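Local coordinates for ICChI, a glycosylated chitinase (Ipomoea carnea, PDB 6IDN), which hydrolyses chitin, probably by the family 18 glycoside hydrolase mechanism, and also has lysozyme activity, at residues A156-E161 with N204-I209; R168-I171 with L175-Y178; D123-D128 with W180-N185; P242-K245 with D249-G252. All coordinates share one frame; numbering follows the deposited sequence. Where two conformers were deposited one is given.

All four contacts belong to one TIM barrel. Contacts 1, 2 and 3 gather round strands 121-126, 153-156 and 178-182, with centres about 10 to 12 Å apart, and they touch one another. Contact 2 lies within the chain spans of both contact 1 and contact 3. The segments of contacts 1 and 3 alternate along the chain. Contact 4 comes last, where helix 233-244 leads into strand 250-256. Its centre is about 13 Å from that of contact 1 and about 18 Å from the other two. Contact 3 lies inside the barrel, probably near the substrate cleft; contacts 1 and 2 join loops to outer helices, contact 4 a helix end to a strand.

Contact 1 (A156-E161 with N204-I209)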
loop_
_atom_site.group_PDB
_atom_site.type_symbol
_atom_site.label_atom_id
_atom_site.label_comp_id
_atom_site.label_asym_id
_atom_site.label_seq_id
_atom_site.Cartn_x
_atom_site.Cartn_y
_atom_site.Cartn_z
ATOM N N ALA A 156 -1.263 1.865 -5.500
ATOM C CA ALA A 156 -1.578 0.511 -5.958
ATOM C C ALA A 156 -0.404 -0.417 -5.704
ATOM O O ALA A 156 0.754 -0.011 -5.828
ATOM C CB ALA A 156 -1.914 0.477 -7.462
ATOM N N ALA A 157 -0.713 -1.696 -5.441
ATOM C CA ALA A 157 0.292 -2.704 -5.102
ATOM C C ALA A 157 0.171 -3.927 -6.008
ATOM O O ALA A 157 -0.142 -5.034 -5.547
ATOM C CB ALA A 157 0.169 -3.111 -3.626
ATOM N N PRO A 158 0.438 -3.770 -7.300
ATOM C CA PRO A 158 0.395 -4.929 -8.198
ATOM C C PRO A 158 1.578 -5.854 -7.963
ATOM O O PRO A 158 2.616 -5.464 -7.438
ATOM C CB PRO A 158 0.475 -4.299 -9.591
ATOM C CG PRO A 158 1.366 -3.075 -9.373
ATOM C CD PRO A 158 0.945 -2.561 -7.982
ATOM N N ALA A 159 1.423 -7.099 -8.413
ATOM C CA ALA A 159 2.559 -8.006 -8.469
ATOM C C ALA A 159 3.381 -7.710 -9.721
ATOM O O ALA A 159 2.950 -6.983 -10.620
ATOM C CB ALA A 159 2.082 -9.457 -8.444
ATOM N N CYS A 160 4.591 -8.277 -9.796
ATOM C CA CYS A 160 5.525 -7.776 -10.798
ATOM C C CYS A 160 5.255 -8.254 -12.220
ATOM O O CYS A 160 5.814 -7.667 -13.149
ATOM C CB CYS A 160 6.978 -8.104 -10.424
ATOM S SG CYS A 160 7.402 -9.842 -10.022
ATOM N N GLU A 161 4.447 -9.300 -12.434
ATOM C CA GLU A 161 4.215 -9.787 -13.795
ATOM C C GLU A 161 3.234 -8.842 -14.478
ATOM O O GLU A 161 2.079 -8.722 -14.062
ATOM C CB GLU A 161 3.707 -11.230 -13.793
ATOM C CG GLU A 161 3.889 -11.942 -15.119
ATOM C CD GLU A 161 3.790 -13.448 -15.011
ATOM O OE1 GLU A 161 3.531 -13.972 -13.901
ATOM O OE2 GLU A 161 3.957 -14.108 -16.055
ATOM N N ASN A 204 11.252 -2.278 -18.782
ATOM C CA ASN A 204 10.530 -2.499 -20.027
ATOM C C ASN A 204 9.024 -2.455 -19.864
ATOM O O ASN A 204 8.321 -2.083 -20.815
ATOM C CB ASN A 204 10.934 -3.841 -20.643
ATOM C CG ASN A 204 12.403 -3.891 -20.998
ATOM O OD1 ASN A 204 13.026 -2.855 -21.218
ATOM N ND2 ASN A 204 12.959 -5.093 -21.093
ATOM N N ASP A 205 8.516 -2.814 -18.686
ATOM C CA ASP A 205 7.083 -2.932 -18.464
ATOM C C ASP A 205 6.581 -1.848 -17.522
ATOM O O ASP A 205 5.762 -1.017 -17.918
ATOM C CB ASP A 205 6.733 -4.327 -17.902
ATOM C CG ASP A 205 7.030 -5.464 -18.888
ATOM O OD1 ASP A 205 7.091 -5.217 -20.112
ATOM O OD2 ASP A 205 7.195 -6.621 -18.428
ATOM N N TRP A 206 7.080 -1.815 -16.285
ATOM C CA TRP A 206 6.498 -0.919 -15.293
ATOM C C TRP A 206 6.849 0.537 -15.561
ATOM O O TRP A 206 6.112 1.434 -15.126
ATOM C CB TRP A 206 6.927 -1.372 -13.889
ATOM C CG TRP A 206 6.229 -2.661 -13.569
ATOM C CD1 TRP A 206 6.777 -3.923 -13.561
ATOM C CD2 TRP A 206 4.832 -2.827 -13.323
ATOM N NE1 TRP A 206 5.799 -4.861 -13.293
ATOM C CE2 TRP A 206 4.597 -4.213 -13.146
ATOM C CE3 TRP A 206 3.752 -1.939 -13.219
ATOM C CZ2 TRP A 206 3.331 -4.722 -12.851
ATOM C CZ3 TRP A 206 2.494 -2.448 -12.938
ATOM C CH2 TRP A 206 2.292 -3.829 -12.760
ATOM N N SER A 207 7.940 0.786 -16.287
ATOM C CA SER A 207 8.272 2.135 -16.721
ATOM C C SER A 207 7.189 2.745 -17.600
ATOM O O SER A 207 7.124 3.973 -17.720
ATOM C CB SER A 207 9.600 2.115 -17.480
ATOM O OG SER A 207 9.454 1.466 -18.735
ATOM N N THR A 208 6.340 1.923 -18.220
ATOM C CA THR A 208 5.363 2.435 -19.171
ATOM C C THR A 208 4.088 2.933 -18.514
ATOM O O THR A 208 3.271 3.565 -19.194
ATOM C CB THR A 208 5.001 1.385 -20.245
ATOM O OG1 THR A 208 4.196 0.331 -19.681
ATOM C CG2 THR A 208 6.262 0.807 -20.898
ATOM N N ILE A 209 3.878 2.683 -17.225
ATOM C CA ILE A 209 2.637 3.144 -16.620
ATOM C C ILE A 209 2.754 4.621 -16.265
ATOM O O ILE A 209 3.847 5.170 -16.105
ATOM C CB ILE A 209 2.246 2.303 -15.393
ATOM C CG1 ILE A 209 3.181 2.565 -14.190
ATOM C CG2 ILE A 209 2.150 0.835 -15.794
ATOM C CD1 ILE A 209 2.709 1.971 -12.861
HETATM O O HOH W 1 6.969 -7.743 -15.956
#
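Cys160 and Trp206 make the closest backbone pairing between the segments, yet their CA atoms are 8.3 Å apart, and a side chain spans the gap. Segment 156-161 is the loop that follows strand 153-156 of the TIM barrel. Segment 204-209 runs out of helix 196-206, which has a pi-type turn here, and into a type I beta turn from Trp206 to Ile209. The contact therefore ties a barrel loop to the outer layer of helices.

Trp206 does nearly all the work. Its CG is anti to the carbonyl carbon (chi1 -70°), which sends the indole toward the loop. NE1 donates to Cys160 O at 2.8 Å, and the N-H...O angle of 168° makes this a nearly straight bond. The oxygen lies in the ring plane, but NE1 stands 40° out of the carbonyl plane. On the six-membered ring, CH2 meets Pro158 CG at 3.6 Å, and the two side chains run past one another head to tail. Ala159 O approaches CZ2 of Trp206 obliquely at 3.2 Å.

The partners are held from other directions too. Cys160 forms a disulfide with Cys189, and Phe162 packs edge-to-face with Trp206. Asp205 O accepts from both Thr208 N and Thr208 OG1. Water 1 donates to Asp205 OD2 at 2.7 Å and to Cys160 O at 3.0 Å, a second polar partner for the oxygen that receives the indole N-H.

Contact 2 (R168-I171 with L175-Y178). With NAG (2-acetamido-2-deoxy-beta-D-glucopyranose), chain C.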
loop_
_atom_site.group_PDB
_atom_site.type_symbol
_atom_site.label_atom_id
_atom_site.label_comp_id
_atom_site.label_asym_id
_atom_site.label_seq_id
_atom_site.Cartn_x
_atom_site.Cartn_y
_atom_site.Cartn_z
ATOM N N ARG A 168 -4.576 -3.808 -13.462
ATOM C CA ARG A 168 -4.164 -3.139 -14.696
ATOM C C ARG A 168 -5.128 -2.018 -15.060
ATOM O O ARG A 168 -4.691 -0.935 -15.452
ATOM C CB ARG A 168 -4.013 -4.140 -15.845
ATOM C CG ARG A 168 -5.261 -4.765 -16.317
ATOM C CD ARG A 168 -4.960 -5.861 -17.332
ATOM N NE ARG A 168 -4.471 -5.318 -18.595
ATOM C CZ ARG A 168 -4.208 -6.054 -19.671
ATOM N NH1 ARG A 168 -4.363 -7.379 -19.640
ATOM N NH2 ARG A 168 -3.771 -5.470 -20.781
ATOM N N GLU A 169 -6.435 -2.226 -14.871
ATOM C CA GLU A 169 -7.403 -1.193 -15.244
ATOM C C GLU A 169 -7.305 0.004 -14.316
ATOM O O GLU A 169 -7.388 1.155 -14.761
ATOM C CB GLU A 169 -8.826 -1.749 -15.216
ATOM C CG GLU A 169 -9.157 -2.725 -16.332
ATOM C CD GLU A 169 -10.591 -3.214 -16.258
ATOM O OE1 GLU A 169 -11.244 -2.985 -15.217
ATOM O OE2 GLU A 169 -11.083 -3.830 -17.231
ATOM N N ALA A 170 -7.155 -0.242 -13.019
ATOM C CA ALA A 170 -7.026 0.870 -12.086
ATOM C C ALA A 170 -5.777 1.678 -12.400
ATOM O O ALA A 170 -5.822 2.915 -12.495
ATOM C CB ALA A 170 -6.997 0.333 -10.648
ATOM N N ILE A 171 -4.656 0.991 -12.616
ATOM C CA ILE A 171 -3.414 1.705 -12.902
ATOM C C ILE A 171 -3.515 2.474 -14.209
ATOM O O ILE A 171 -2.958 3.566 -14.334
ATOM C CB ILE A 171 -2.222 0.724 -12.884
ATOM C CG1 ILE A 171 -1.947 0.331 -11.427
ATOM C CG2 ILE A 171 -0.969 1.354 -13.483
ATOM C CD1 ILE A 171 -1.048 -0.910 -11.270
ATOM N N LEU A 175 -4.321 7.852 -12.648
ATOM C CA LEU A 175 -4.624 8.660 -11.470
ATOM C C LEU A 175 -3.854 8.227 -10.229
ATOM O O LEU A 175 -4.000 8.856 -9.171
ATOM C CB LEU A 175 -6.126 8.628 -11.185
ATOM C CG LEU A 175 -6.989 9.306 -12.255
ATOM C CD1 LEU A 175 -8.453 9.200 -11.913
ATOM C CD2 LEU A 175 -6.587 10.775 -12.449
ATOM N N PHE A 176 -3.034 7.185 -10.301
ATOM C CA PHE A 176 -2.381 6.743 -9.070
ATOM C C PHE A 176 -1.137 7.569 -8.769
ATOM O O PHE A 176 -0.282 7.785 -9.636
ATOM C CB PHE A 176 -2.070 5.245 -9.133
ATOM C CG PHE A 176 -3.251 4.417 -8.770
ATOM C CD1 PHE A 176 -4.271 4.238 -9.681
ATOM C CD2 PHE A 176 -3.420 3.942 -7.485
ATOM C CE1 PHE A 176 -5.416 3.525 -9.343
ATOM C CE2 PHE A 176 -4.556 3.225 -7.133
ATOM C CZ PHE A 176 -5.561 3.014 -8.066
ATOM N N ASP A 177 -1.067 8.061 -7.532
ATOM C CA ASP A 177 0.083 8.822 -7.055
ATOM C C ASP A 177 1.273 7.922 -6.790
ATOM O O ASP A 177 2.413 8.331 -7.001
ATOM C CB ASP A 177 -0.303 9.569 -5.784
ATOM C CG ASP A 177 -1.461 10.492 -6.020
ATOM O OD1 ASP A 177 -1.215 11.586 -6.578
ATOM O OD2 ASP A 177 -2.623 10.129 -5.719
ATOM N N TYR A 178 1.020 6.698 -6.343
ATOM C CA TYR A 178 2.061 5.750 -5.980
ATOM C C TYR A 178 1.705 4.401 -6.562
ATOM O O TYR A 178 0.547 3.993 -6.506
ATOM C CB TYR A 178 2.194 5.599 -4.438
ATOM C CG TYR A 178 2.502 6.884 -3.699
ATOM C CD1 TYR A 178 1.467 7.690 -3.248
ATOM C CD2 TYR A 178 3.802 7.284 -3.472
ATOM C CE1 TYR A 178 1.717 8.854 -2.611
ATOM C CE2 TYR A 178 4.063 8.471 -2.803
ATOM C CZ TYR A 178 3.002 9.249 -2.389
ATOM O OH TYR A 178 3.199 10.431 -1.718
HETATM C C1 NAG C . -4.658 0.976 -21.180
HETATM C C2 NAG C . -4.227 -0.389 -21.713
HETATM C C3 NAG C . -4.008 -0.324 -23.230
HETATM C C4 NAG C . -5.235 0.275 -23.909
HETATM C C5 NAG C . -5.583 1.617 -23.274
HETATM C C6 NAG C . -6.853 2.234 -23.816
HETATM C C7 NAG C . -3.008 -1.901 -20.206
HETATM C C8 NAG C . -1.683 -2.223 -19.578
HETATM N N2 NAG C . -3.026 -0.844 -21.028
HETATM O O3 NAG C . -3.771 -1.633 -23.751
HETATM O O4 NAG C . -4.979 0.463 -25.298
HETATM O O5 NAG C . -5.805 1.419 -21.872
HETATM O O6 NAG C . -7.146 3.468 -23.174
HETATM O O7 NAG C . -4.006 -2.582 -20.001
HETATM O O HOH W 2 -1.976 5.437 -12.412
#
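Phe176 reaches back to Ala170, on the short helix 168-171 just before it in the chain. CB points toward the helix, and CG sits beside the backbone N (chi1 -83°). CD1 lies 3.5 Å from Ala170 O and is also near Ile171 CA. CE1 comes nearer to Ala170 O, at 3.2 Å; the carbonyl thus meets the ring at its edge, near the ring plane. This oxygen also accepts a hydrogen bond from Thr173 OG1. Ala170 CB packs on CE1 of Phe176 at 3.8 Å and then on CZ at the tip. Water 2 joins the backbones, donating to Ile171 O and accepting from Phe176 N.

On the same helix Arg168 turns to the glycan. NE and NH2 of Arg168 both donate to NAG O7, at 3.1 and 3.0 Å, so one edge of the guanidinium grips the acetamide oxygen. A leucine at this position would lack both donors and is likely to leave O7 without this mate and the acetamide freer to turn.

Phe176 lies between the barrel strands and the helices outside them. It touches Leu154 and Ala156 of strand 153-156 and Ala138 of helix 134-148. Its ring also packs edge-to-face with Phe124 of strand 121-126.

Contact 3 (D123-D128 with W180-N185); sequences DFDIED and WVQFYN
Trp180 presents the edge of its indole to the Asp123 carboxylate, with the two planes 51° apart. Asp123 CG lies in the ring plane, 3.6 Å from Trp180 NE1. NE1 lies 2.8 Å from OD1 of Asp123, but its N-H is aimed well aside, so the hydrogen bond is weak. The modelled place of OD1 is also doubtful. The other oxygen of Asp123, OD2, is hydrogen-bonded to Ser77 OG and Tyr6 OH. The Trp180 chi1 of 25° is away from any staggered position; it swings the indole toward Asp123.

Gln182 and Asp125 form a second pair, two residues further along each strand. Their side chains cross at about a right angle, and the amide and carboxylate planes are 82° apart. Gln182 NE2 gives OD1 of Asp125 a long, weak hydrogen bond of 3.4 Å.

The strands here, 121-126 and 178-182, are not neighbours in the TIM barrel. Strand 153-156 pairs with both, so these side chains meet across it inside the barrel. The sequence from Asp123 to Glu127 fits the DxDxE signature of family 18, which carries the catalytic acid in relatives. The contact is thus probably close to the substrate cleft.

A leucine in place of Trp180 would remove the NE1 donor and the broad ring, and would probably open a gap beside Asp123. Met254 of strand 250-256 touches both Trp180 and Gln182.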
loop_
_atom_site.group_PDB
_atom_site.type_symbol
_atom_site.label_atom_id
_atom_site.label_comp_id
_atom_site.label_asym_id
_atom_site.label_seq_id
_atom_site.Cartn_x
_atom_site.Cartn_y
_atom_site.Cartn_z
ATOM N N ASP A 123 -4.675 2.688 -0.417
ATOM C CA ASP A 123 -3.769 1.773 -1.108
ATOM C C ASP A 123 -4.585 0.596 -1.632
ATOM O O ASP A 123 -5.376 0.009 -0.887
ATOM C CB ASP A 123 -2.682 1.284 -0.149
ATOM C CG ASP A 123 -1.802 0.196 -0.741
ATOM O OD1 ASP A 123 -1.173 0.454 -1.787
ATOM O OD2 ASP A 123 -1.716 -0.892 -0.129
ATOM N N PHE A 124 -4.396 0.252 -2.909
ATOM C CA PHE A 124 -5.167 -0.814 -3.561
ATOM C C PHE A 124 -4.296 -2.068 -3.595
ATOM O O PHE A 124 -3.510 -2.258 -4.520
ATOM C CB PHE A 124 -5.548 -0.431 -4.992
ATOM C CG PHE A 124 -6.640 0.600 -5.126
ATOM C CD1 PHE A 124 -6.598 1.816 -4.449
ATOM C CD2 PHE A 124 -7.685 0.372 -6.016
ATOM C CE1 PHE A 124 -7.597 2.756 -4.627
ATOM C CE2 PHE A 124 -8.690 1.318 -6.219
ATOM C CZ PHE A 124 -8.660 2.506 -5.515
ATOM N N ASP A 125 -4.442 -2.933 -2.588
ATOM C CA ASP A 125 -3.679 -4.186 -2.537
ATOM C C ASP A 125 -4.584 -5.349 -2.933
ATOM O O ASP A 125 -4.842 -6.270 -2.175
ATOM C CB ASP A 125 -3.066 -4.388 -1.148
ATOM C CG ASP A 125 -2.047 -5.521 -1.114
ATOM O OD1 ASP A 125 -1.648 -6.009 -2.192
ATOM O OD2 ASP A 125 -1.647 -5.949 -0.005
ATOM N N ILE A 126 -5.089 -5.261 -4.159
ATOM C CA ILE A 126 -6.086 -6.200 -4.667
ATOM C C ILE A 126 -5.361 -7.456 -5.151
ATOM O O ILE A 126 -4.658 -7.424 -6.160
ATOM C CB ILE A 126 -6.916 -5.562 -5.791
ATOM C CG1 ILE A 126 -7.504 -4.215 -5.336
ATOM C CG2 ILE A 126 -8.029 -6.508 -6.255
ATOM C CD1 ILE A 126 -8.211 -4.265 -3.963
ATOM N N GLU A 127 -5.536 -8.566 -4.430
ATOM C CA GLU A 127 -4.848 -9.816 -4.727
ATOM C C GLU A 127 -5.781 -10.968 -5.052
ATOM O O GLU A 127 -5.296 -12.062 -5.380
ATOM C CB GLU A 127 -3.976 -10.254 -3.542
ATOM C CG GLU A 127 -2.919 -9.280 -3.106
ATOM C CD GLU A 127 -2.122 -9.820 -1.937
ATOM O OE1 GLU A 127 -1.774 -11.023 -1.956
ATOM O OE2 GLU A 127 -1.846 -9.051 -0.994
ATOM N N ASP A 128 -7.090 -10.783 -4.937
ATOM C CA ASP A 128 -8.013 -11.861 -5.260
ATOM C C ASP A 128 -9.373 -11.251 -5.553
ATOM O O ASP A 128 -9.593 -10.055 -5.365
ATOM C CB ASP A 128 -8.078 -12.923 -4.145
ATOM C CG ASP A 128 -8.822 -12.450 -2.909
ATOM O OD1 ASP A 128 -8.356 -11.483 -2.289
ATOM O OD2 ASP A 128 -9.855 -13.059 -2.535
ATOM N N TRP A 180 3.595 0.643 -5.995
ATOM C CA TRP A 180 4.702 -0.180 -5.507
ATOM C C TRP A 180 4.535 -1.563 -6.091
ATOM O O TRP A 180 3.600 -2.282 -5.736
ATOM C CB TRP A 180 4.761 -0.224 -3.976
ATOM C CG TRP A 180 3.472 0.032 -3.255
ATOM C CD1 TRP A 180 2.424 -0.829 -3.107
ATOM C CD2 TRP A 180 3.132 1.206 -2.529
ATOM N NE1 TRP A 180 1.434 -0.252 -2.352
ATOM C CE2 TRP A 180 1.855 0.986 -1.963
ATOM C CE3 TRP A 180 3.793 2.417 -2.274
ATOM C CZ2 TRP A 180 1.209 1.934 -1.212
ATOM C CZ3 TRP A 180 3.127 3.383 -1.489
ATOM C CH2 TRP A 180 1.852 3.115 -0.982
ATOM N N VAL A 181 5.434 -1.934 -6.988
ATOM C CA VAL A 181 5.364 -3.210 -7.692
ATOM C C VAL A 181 6.008 -4.281 -6.826
ATOM O O VAL A 181 7.159 -4.134 -6.396
ATOM C CB VAL A 181 6.048 -3.119 -9.061
ATOM C CG1 VAL A 181 5.873 -4.431 -9.797
ATOM C CG2 VAL A 181 5.479 -1.952 -9.867
ATOM N N GLN A 182 5.264 -5.349 -6.549
ATOM C CA GLN A 182 5.730 -6.383 -5.627
ATOM C C GLN A 182 6.631 -7.357 -6.368
ATOM O O GLN A 182 6.159 -8.238 -7.081
ATOM C CB GLN A 182 4.552 -7.111 -4.979
ATOM C CG GLN A 182 3.682 -6.257 -4.040
ATOM C CD GLN A 182 2.324 -6.893 -3.742
ATOM O OE1 GLN A 182 1.868 -7.752 -4.473
ATOM N NE2 GLN A 182 1.677 -6.446 -2.679
ATOM N N PHE A 183 7.934 -7.210 -6.158
ATOM C CA PHE A 183 8.924 -8.115 -6.746
ATOM C C PHE A 183 9.233 -9.216 -5.732
ATOM O O PHE A 183 10.330 -9.330 -5.187
ATOM C CB PHE A 183 10.170 -7.333 -7.159
ATOM C CG PHE A 183 10.001 -6.580 -8.439
ATOM C CD1 PHE A 183 10.230 -7.211 -9.637
ATOM C CD2 PHE A 183 9.543 -5.272 -8.443
ATOM C CE1 PHE A 183 10.057 -6.528 -10.844
ATOM C CE2 PHE A 183 9.367 -4.593 -9.644
ATOM C CZ PHE A 183 9.620 -5.229 -10.838
ATOM N N TYR A 184 8.209 -10.028 -5.472
ATOM C CA TYR A 184 8.345 -11.171 -4.577
ATOM C C TYR A 184 7.167 -12.093 -4.800
ATOM O O TYR A 184 6.121 -11.685 -5.313
ATOM C CB TYR A 184 8.452 -10.784 -3.089
ATOM C CG TYR A 184 7.411 -9.821 -2.516
ATOM C CD1 TYR A 184 7.582 -8.441 -2.621
ATOM C CD2 TYR A 184 6.287 -10.290 -1.843
ATOM C CE1 TYR A 184 6.662 -7.549 -2.080
ATOM C CE2 TYR A 184 5.358 -9.408 -1.304
ATOM C CZ TYR A 184 5.543 -8.038 -1.433
ATOM O OH TYR A 184 4.627 -7.148 -0.897
ATOM N N ASN A 185 7.375 -13.347 -4.422
ATOM C CA ASN A 185 6.408 -14.428 -4.624
ATOM C C ASN A 185 6.064 -14.633 -6.094
ATOM O O ASN A 185 4.996 -15.168 -6.409
ATOM C CB ASN A 185 5.130 -14.199 -3.806
ATOM C CG ASN A 185 5.387 -14.244 -2.316
ATOM O OD1 ASN A 185 6.325 -14.893 -1.870
ATOM N ND2 ASN A 185 4.546 -13.558 -1.537
#

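Contact 4 (P242-K245 with D249-G252)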
loop_
_atom_site.group_PDB
_atom_site.type_symbol
_atom_site.label_atom_id
_atom_site.label_comp_id
_atom_site.label_asym_id
_atom_site.label_seq_id
_atom_site.Cartn_x
_atom_site.Cartn_y
_atom_site.Cartn_z
ATOM N N PRO A 242 21.051 1.561 -7.760
ATOM C CA PRO A 242 21.630 2.540 -8.701
ATOM C C PRO A 242 21.037 2.453 -10.099
ATOM O O PRO A 242 21.026 3.457 -10.820
ATOM C CB PRO A 242 23.122 2.195 -8.699
ATOM C CG PRO A 242 23.349 1.357 -7.480
ATOM C CD PRO A 242 22.069 0.622 -7.248
ATOM N N THR A 243 20.533 1.287 -10.500
ATOM C CA THR A 243 19.910 1.148 -11.813
ATOM C C THR A 243 18.500 1.739 -11.830
ATOM O O THR A 243 18.168 2.542 -12.712
ATOM C CB THR A 243 19.888 -0.330 -12.232
ATOM O OG1 THR A 243 21.238 -0.828 -12.354
ATOM C CG2 THR A 243 19.166 -0.487 -13.580
ATOM N N ILE A 244 17.656 1.379 -10.857
ATOM C CA ILE A 244 16.274 1.861 -10.912
ATOM C C ILE A 244 16.173 3.344 -10.586
ATOM O O ILE A 244 15.204 3.994 -10.995
ATOM C CB ILE A 244 15.327 1.054 -9.999
ATOM C CG1 ILE A 244 15.701 1.191 -8.521
ATOM C CG2 ILE A 244 15.264 -0.411 -10.441
ATOM C CD1 ILE A 244 14.684 0.482 -7.580
ATOM N N LYS A 245 17.160 3.912 -9.890
ATOM C CA LYS A 245 17.131 5.350 -9.630
ATOM C C LYS A 245 17.257 6.178 -10.905
ATOM O O LYS A 245 16.988 7.385 -10.874
ATOM C CB LYS A 245 18.264 5.745 -8.688
ATOM C CG LYS A 245 18.039 5.443 -7.214
ATOM C CD LYS A 245 19.358 5.681 -6.495
ATOM C CE LYS A 245 19.222 6.062 -5.027
ATOM N NZ LYS A 245 20.574 5.989 -4.368
ATOM N N ASP A 249 10.610 8.639 -12.613
ATOM C CA ASP A 249 9.622 8.674 -11.544
ATOM C C ASP A 249 9.910 7.649 -10.452
ATOM O O ASP A 249 9.004 7.288 -9.695
ATOM C CB ASP A 249 8.193 8.498 -12.093
ATOM C CG ASP A 249 7.980 7.187 -12.849
ATOM O OD1 ASP A 249 8.968 6.523 -13.206
ATOM O OD2 ASP A 249 6.796 6.835 -13.117
ATOM N N TYR A 250 11.157 7.187 -10.347
ATOM C CA TYR A 250 11.559 6.383 -9.199
ATOM C C TYR A 250 11.168 7.090 -7.913
ATOM O O TYR A 250 11.508 8.262 -7.703
ATOM C CB TYR A 250 13.069 6.139 -9.221
ATOM C CG TYR A 250 13.618 5.631 -7.902
ATOM C CD1 TYR A 250 13.459 4.304 -7.523
ATOM C CD2 TYR A 250 14.281 6.491 -7.037
ATOM C CE1 TYR A 250 13.955 3.846 -6.313
ATOM C CE2 TYR A 250 14.779 6.040 -5.825
ATOM C CZ TYR A 250 14.608 4.721 -5.473
ATOM O OH TYR A 250 15.109 4.263 -4.271
ATOM N N GLY A 251 10.446 6.376 -7.056
ATOM C CA GLY A 251 9.996 6.969 -5.810
ATOM C C GLY A 251 10.586 6.374 -4.549
ATOM O O GLY A 251 10.530 6.999 -3.483
ATOM N N GLY A 252 11.136 5.167 -4.641
ATOM C CA GLY A 252 11.720 4.542 -3.470
ATOM C C GLY A 252 11.442 3.061 -3.394
ATOM O O GLY A 252 11.238 2.417 -4.427
#
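Tyr250, whose ring packs on Ile244 and Lys245, has its OH hydrogen-bonded to Val272 OXT at the very end of the chain. Lys245 NZ is bonded to Asp271 O next to it. The polar ends of both side chains thus go to the C-terminal residues, while their carbon parts meet each other.

Lys245 and Tyr250 lie side by side and point the same way. Lys245 CG sits over one face of the tyrosine ring, 4.0 Å from its centroid and 26° off the ring normal, a CH-pi contact. Its nearest ring atom is Tyr250 CE2, at 3.6 Å. Beyond CG the lysine chain is extended, which carries NZ on toward Asp271.

The contact closes the end of a beta-alpha-beta unit of the TIM barrel, made of strand 213-219, helix 233-244 and strand 250-256. The last strand pairs in parallel with strand 213-219 and with strand 2-7, so it helps close the barrel.

Ile244 crosses the tyrosine obliquely. Its CD1 meets Tyr250 CE1 at 3.7 Å. Its chi1 of 64° puts CG1 between the backbone N and the carbonyl carbon, and from there CG1 also reaches Tyr250 CE1. Ile244 packs in addition on Leu199 and Trp202 of helix 196-206 and on Leu216 of strand 213-219. The backbone takes part as well: Ile244 O lies 3.5 Å from Tyr250 CB. Across the ring from Lys245, Gly252 N stands 3.5 Å above the plane of Tyr250, nearer the ring's outer atoms than its centre. At the backbone angles of Gly252, a side chain would collide with Gly251 O.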